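Local coordinates for glycosyl hydrolase, family 31/fibronectin type III domain protein (Clostridium perfringens, PDB 4UAP), which binds galacto-configured sugars such as N-acetylgalactosamine through a family 32 carbohydrate-binding module, probably helping to bring its parent family 31 glycoside hydrolase to glycans, at residues 7-12 with 58-63; 72-77 with 112-117. All blocks are in the same frame, centred on the assembly; numbering follows the deposited sequence.

Contact 1 of 2, residues 7-12 with 58-63; sequences TVSGDS and TFEFNE
Thr7 and Glu60 exchange two backbone hydrogen bonds, and Ser9 and Thr58 exchange two more. These are the hydrogen-bonded pairs of a short antiparallel strand pair. Thr7 N reaches Glu60 O at 2.9 Å in a nearly straight bond (179°). Between the two pairs, Val8 and Phe59 form a non-hydrogen-bonded pair. The Thr58 carbonyl takes the N-H of Ser9 and also the CA-H of Val8, with Val8 CA to Thr58 O at 3.2 Å.

Water serves the polar side chains. One water donates to Glu60 O and is hydrogen-bonded to Thr7 OG1. Another is hydrogen-bonded to Ser9 OG at 2.8 Å and to Glu60 OE1 at 2.7 Å; it has more acceptors in reach than protons, Thr58 O among them. Ser9 OG sits between its own backbone N and carbonyl carbon (chi1 60°), which turns it over Thr58 CB, 3.5 Å away. A third water is bonded to Thr58 OG1.

On the other face, Val8 CG2 makes a CH-pi contact over the Phe59 ring, 4.0 Å from the centroid. The Phe59 ring also meets Phe147 in the sandwich interior, and Val8 touches Leu21 and Ile25. Strand 6-9 is an edge strand of its sheet, with strand 99-106 at the far edge. Strand 55-61 lies between it and strand 125-133.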
# COMPACT_ATOMS: atom_id res chain seq x y z
N THR A 7 5.46 2.83 11.57
CA THR A 7 4.11 2.70 12.11
C THR A 7 3.11 2.91 10.98
O THR A 7 3.24 3.86 10.21
CB THR A 7 3.86 3.70 13.25
OG1 THR A 7 4.78 3.42 14.31
CG2 THR A 7 2.45 3.58 13.78
N VAL A 8 2.14 2.01 10.85
CA VAL A 8 1.14 2.16 9.80
C VAL A 8 -0.25 2.34 10.41
O VAL A 8 -0.59 1.71 11.40
CB VAL A 8 1.15 0.95 8.83
CG1 VAL A 8 0.83 -0.34 9.56
CG2 VAL A 8 0.18 1.19 7.67
N SER A 9 -1.05 3.22 9.82
CA SER A 9 -2.37 3.49 10.34
C SER A 9 -3.32 3.76 9.20
O SER A 9 -2.90 3.97 8.06
CB SER A 9 -2.34 4.67 11.32
OG SER A 9 -1.87 5.84 10.67
N GLY A 10 -4.61 3.71 9.50
CA GLY A 10 -5.64 3.89 8.49
C GLY A 10 -6.89 3.16 8.95
O GLY A 10 -6.92 2.65 10.07
N ASP A 11 -7.90 3.12 8.10
CA ASP A 11 -9.21 2.63 8.51
C ASP A 11 -9.33 1.11 8.38
O ASP A 11 -9.71 0.57 7.33
CB ASP A 11 -10.32 3.32 7.73
CG ASP A 11 -11.71 3.01 8.28
OD1 ASP A 11 -11.83 2.16 9.20
OD2 ASP A 11 -12.69 3.59 7.78
N SER A 12 -9.06 0.43 9.48
CA SER A 12 -9.09 -1.02 9.50
C SER A 12 -10.50 -1.58 9.30
O SER A 12 -10.68 -2.76 9.01
CB SER A 12 -8.49 -1.53 10.82
OG SER A 12 -9.22 -1.04 11.93
N THR A 58 -1.38 5.36 6.03
CA THR A 58 -0.43 6.34 6.56
C THR A 58 0.76 5.65 7.21
O THR A 58 0.59 4.76 8.05
CB THR A 58 -1.11 7.25 7.59
OG1 THR A 58 -2.17 7.97 6.95
CG2 THR A 58 -0.09 8.25 8.19
N PHE A 59 1.96 6.08 6.82
CA PHE A 59 3.20 5.50 7.35
C PHE A 59 4.01 6.58 8.05
O PHE A 59 4.29 7.63 7.48
CB PHE A 59 4.01 4.87 6.22
CG PHE A 59 3.29 3.74 5.52
CD1 PHE A 59 2.42 4.01 4.48
CD2 PHE A 59 3.47 2.43 5.93
CE1 PHE A 59 1.74 2.97 3.83
CE2 PHE A 59 2.80 1.39 5.28
CZ PHE A 59 1.93 1.67 4.23
N GLU A 60 4.39 6.31 9.29
CA GLU A 60 5.15 7.27 10.06
C GLU A 60 6.43 6.66 10.59
O GLU A 60 6.48 5.47 10.92
CB GLU A 60 4.31 7.81 11.21
CG GLU A 60 3.11 8.60 10.79
CD GLU A 60 2.23 8.97 11.96
OE1 GLU A 60 1.44 8.10 12.39
OE2 GLU A 60 2.33 10.12 12.46
N PHE A 61 7.46 7.48 10.66
CA PHE A 61 8.71 7.09 11.28
C PHE A 61 8.81 7.92 12.57
O PHE A 61 8.27 9.03 12.63
CB PHE A 61 9.89 7.34 10.34
CG PHE A 61 9.56 7.11 8.88
CD1 PHE A 61 9.52 5.83 8.34
CD2 PHE A 61 9.28 8.19 8.04
CE1 PHE A 61 9.22 5.62 7.00
CE2 PHE A 61 8.98 8.00 6.70
CZ PHE A 61 8.94 6.71 6.17
N ASN A 62 9.48 7.41 13.59
CA ASN A 62 9.57 8.14 14.85
C ASN A 62 10.49 9.36 14.75
O ASN A 62 10.49 10.22 15.64
CB ASN A 62 10.04 7.23 15.98
CG ASN A 62 11.11 6.26 15.55
OD1 ASN A 62 12.06 6.63 14.86
ND2 ASN A 62 10.96 5.01 15.94
N GLU A 63 11.26 9.43 13.67
CA GLU A 63 12.02 10.63 13.36
C GLU A 63 12.19 10.70 11.85
O GLU A 63 12.11 9.67 11.17
CB GLU A 63 13.38 10.62 14.06
CG GLU A 63 14.25 9.43 13.72
O HOH W 1 7.37 4.92 13.64
O HOH W 2 -4.45 6.61 6.74
O HOH W 3 0.93 5.81 11.03

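Contact 2 of 2, residues 72-77 with 112-117; sequences IYNRMN and ATTVYE. With NGA (2-acetamido-2-deoxy-beta-D-galactopyranose), chain C.
Strands 72-74 and 113-117 run antiparallel, with axes 4.7 Å apart at 163°, in one sheet of the beta-sandwich typical of family 32 carbohydrate-binding modules. Ile72 and Thr114 form a hydrogen-bonded pair. Ile72 N gives a nearly straight bond to Thr114 O (2.8 Å, 177°), and Thr114 N returns one to Ile72 O. Asn74 N then bonds Ala112 O, and a water donates to both Ala112 O and Asn74 O.

The Asn74 amide holds Thr114 OG1 close to its own plane, with ND2 to OG1 at 3.0 Å. ND2 also bonds Ser111 O, so two partners fix the amide. On the other face Tyr73 and Thr113 lie side by side, with Thr113 CG2 3.6 Å from Tyr73 CD2. The Tyr73 hydroxyl bonds Glu146. Met76 bends at chi2 and chi3 and sets SD 3.6 Å from Ala112 CA.

Past the strand, Arg75 turns away from 112-117 and enters the sugar pocket. Its chain is extended from CG to NE, with CG anti to the backbone N (chi1 -178°). This carries the guanidinium to the N-acetylgalactosamine, whose O3 lies at its edge. Arg75 NH1 donates to the sugar O3 at 2.9 Å and to O4 at 3.1 Å.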
# COMPACT_ATOMS: atom_id res chain seq x y z
N ILE A 72 5.96 -0.85 -3.40
CA ILE A 72 4.69 -1.52 -3.17
C ILE A 72 4.71 -2.85 -3.91
O ILE A 72 4.97 -2.88 -5.12
CB ILE A 72 3.50 -0.64 -3.64
CG1 ILE A 72 3.54 0.73 -2.94
CG2 ILE A 72 2.17 -1.35 -3.38
CD1 ILE A 72 2.55 1.75 -3.51
N TYR A 73 4.46 -3.94 -3.19
CA TYR A 73 4.40 -5.25 -3.80
C TYR A 73 2.96 -5.63 -4.11
O TYR A 73 2.12 -5.73 -3.21
CB TYR A 73 5.06 -6.29 -2.89
CG TYR A 73 6.56 -6.12 -2.76
CD1 TYR A 73 7.10 -5.20 -1.87
CD2 TYR A 73 7.43 -6.89 -3.54
CE1 TYR A 73 8.47 -5.04 -1.75
CE2 TYR A 73 8.81 -6.73 -3.43
CZ TYR A 73 9.32 -5.82 -2.53
OH TYR A 73 10.68 -5.67 -2.42
N ASN A 74 2.68 -5.81 -5.39
CA ASN A 74 1.32 -6.03 -5.86
C ASN A 74 0.97 -7.51 -5.93
O ASN A 74 1.85 -8.36 -6.08
CB ASN A 74 1.12 -5.38 -7.23
CG ASN A 74 1.29 -3.88 -7.17
OD1 ASN A 74 0.65 -3.22 -6.36
ND2 ASN A 74 2.19 -3.34 -7.99
N ARG A 75 -0.31 -7.81 -5.83
CA ARG A 75 -0.75 -9.20 -5.85
C ARG A 75 -0.65 -9.74 -7.27
O ARG A 75 -1.31 -9.25 -8.18
CB ARG A 75 -2.19 -9.34 -5.33
CG ARG A 75 -2.66 -10.79 -5.30
CD ARG A 75 -4.13 -10.89 -4.96
NE ARG A 75 -4.55 -12.28 -4.95
CZ ARG A 75 -5.78 -12.68 -4.63
NH1 ARG A 75 -6.69 -11.78 -4.29
NH2 ARG A 75 -6.08 -13.97 -4.64
N MET A 76 0.18 -10.77 -7.44
CA MET A 76 0.40 -11.34 -8.77
C MET A 76 -0.12 -12.77 -8.85
O MET A 76 -0.17 -13.49 -7.84
CB MET A 76 1.90 -11.32 -9.13
CG MET A 76 2.56 -9.94 -8.97
SD MET A 76 1.81 -8.61 -9.93
CE MET A 76 2.43 -9.02 -11.56
N ASN A 77 -0.50 -13.19 -10.05
CA ASN A 77 -0.84 -14.58 -10.30
C ASN A 77 0.43 -15.38 -10.45
O ASN A 77 1.49 -14.81 -10.70
CB ASN A 77 -1.70 -14.71 -11.56
CG ASN A 77 -2.98 -13.94 -11.45
OD1 ASN A 77 -3.68 -14.03 -10.44
ND2 ASN A 77 -3.31 -13.17 -12.48
N ALA A 112 4.95 -6.42 -10.80
CA ALA A 112 5.02 -7.01 -9.46
C ALA A 112 5.32 -5.97 -8.39
O ALA A 112 4.93 -6.14 -7.23
CB ALA A 112 6.07 -8.12 -9.43
N THR A 113 6.02 -4.90 -8.75
CA THR A 113 6.28 -3.84 -7.79
C THR A 113 5.95 -2.49 -8.39
O THR A 113 6.05 -2.30 -9.60
CB THR A 113 7.76 -3.80 -7.31
OG1 THR A 113 8.62 -3.58 -8.44
CG2 THR A 113 8.15 -5.10 -6.62
N THR A 114 5.56 -1.57 -7.52
CA THR A 114 5.35 -0.19 -7.90
C THR A 114 6.31 0.60 -7.04
O THR A 114 6.19 0.60 -5.82
CB THR A 114 3.90 0.25 -7.67
OG1 THR A 114 3.04 -0.47 -8.56
CG2 THR A 114 3.73 1.76 -7.91
N VAL A 115 7.27 1.25 -7.69
CA VAL A 115 8.35 1.89 -6.96
C VAL A 115 8.28 3.41 -7.07
O VAL A 115 8.23 3.96 -8.17
CB VAL A 115 9.72 1.39 -7.45
CG1 VAL A 115 10.86 2.07 -6.68
CG2 VAL A 115 9.81 -0.13 -7.29
N TYR A 116 8.23 4.08 -5.92
CA TYR A 116 8.36 5.53 -5.84
C TYR A 116 9.81 5.88 -5.56
O TYR A 116 10.30 5.65 -4.45
CB TYR A 116 7.44 6.12 -4.75
CG TYR A 116 6.03 6.40 -5.21
CD1 TYR A 116 5.10 5.37 -5.36
CD2 TYR A 116 5.61 7.70 -5.48
CE1 TYR A 116 3.79 5.64 -5.77
CE2 TYR A 116 4.32 7.97 -5.88
CZ TYR A 116 3.41 6.94 -6.03
OH TYR A 116 2.12 7.22 -6.44
N GLU A 117 10.50 6.41 -6.56
CA GLU A 117 11.89 6.81 -6.38
C GLU A 117 11.92 8.19 -5.75
O GLU A 117 11.39 9.15 -6.32
CB GLU A 117 12.65 6.80 -7.71
CG GLU A 117 12.78 5.43 -8.35
CD GLU A 117 13.74 4.53 -7.60
OE1 GLU A 117 14.36 5.01 -6.63
OE2 GLU A 117 13.87 3.35 -7.98
C1 NGA C . -11.91 -13.43 -4.33
C2 NGA C . -10.42 -13.76 -4.23
C3 NGA C . -9.89 -13.29 -2.89
C4 NGA C . -10.26 -11.83 -2.70
C5 NGA C . -11.78 -11.70 -2.70
C6 NGA C . -12.34 -10.29 -2.54
C7 NGA C . -9.35 -15.69 -5.32
C8 NGA C . -9.20 -17.18 -5.32
N2 NGA C . -10.18 -15.19 -4.40
O1 NGA C . -12.27 -13.50 -5.69
O3 NGA C . -8.50 -13.51 -2.89
O4 NGA C . -9.71 -11.08 -3.77
O5 NGA C . -12.27 -12.12 -3.94
O6 NGA C . -13.76 -10.32 -2.69
O7 NGA C . -8.72 -15.00 -6.13
O HOH W 4 4.49 -8.44 -5.91

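From the N terminus, strand 6-9 comes first. Contact 1 closes a loop of 45 residues when strand 55-61 returns beside it. That loop is mostly without regular structure and carries calcium ligands, among them Asp26 and Ser35, and the sugar-pocket residues Arg36, Trp41 and Ile42. The chain then turns a corner at 62-63 and enters strand 64-74 in the other sheet. Contact 2 opens there and closes at strand 113-118, after strands 87-96 and 99-106 of the first sheet. The two loops follow in series and neither nest nor cross. The contacts do not touch. They lie on opposite sides of the chain's centre, about 19 Å apart between centres, one in each sheet.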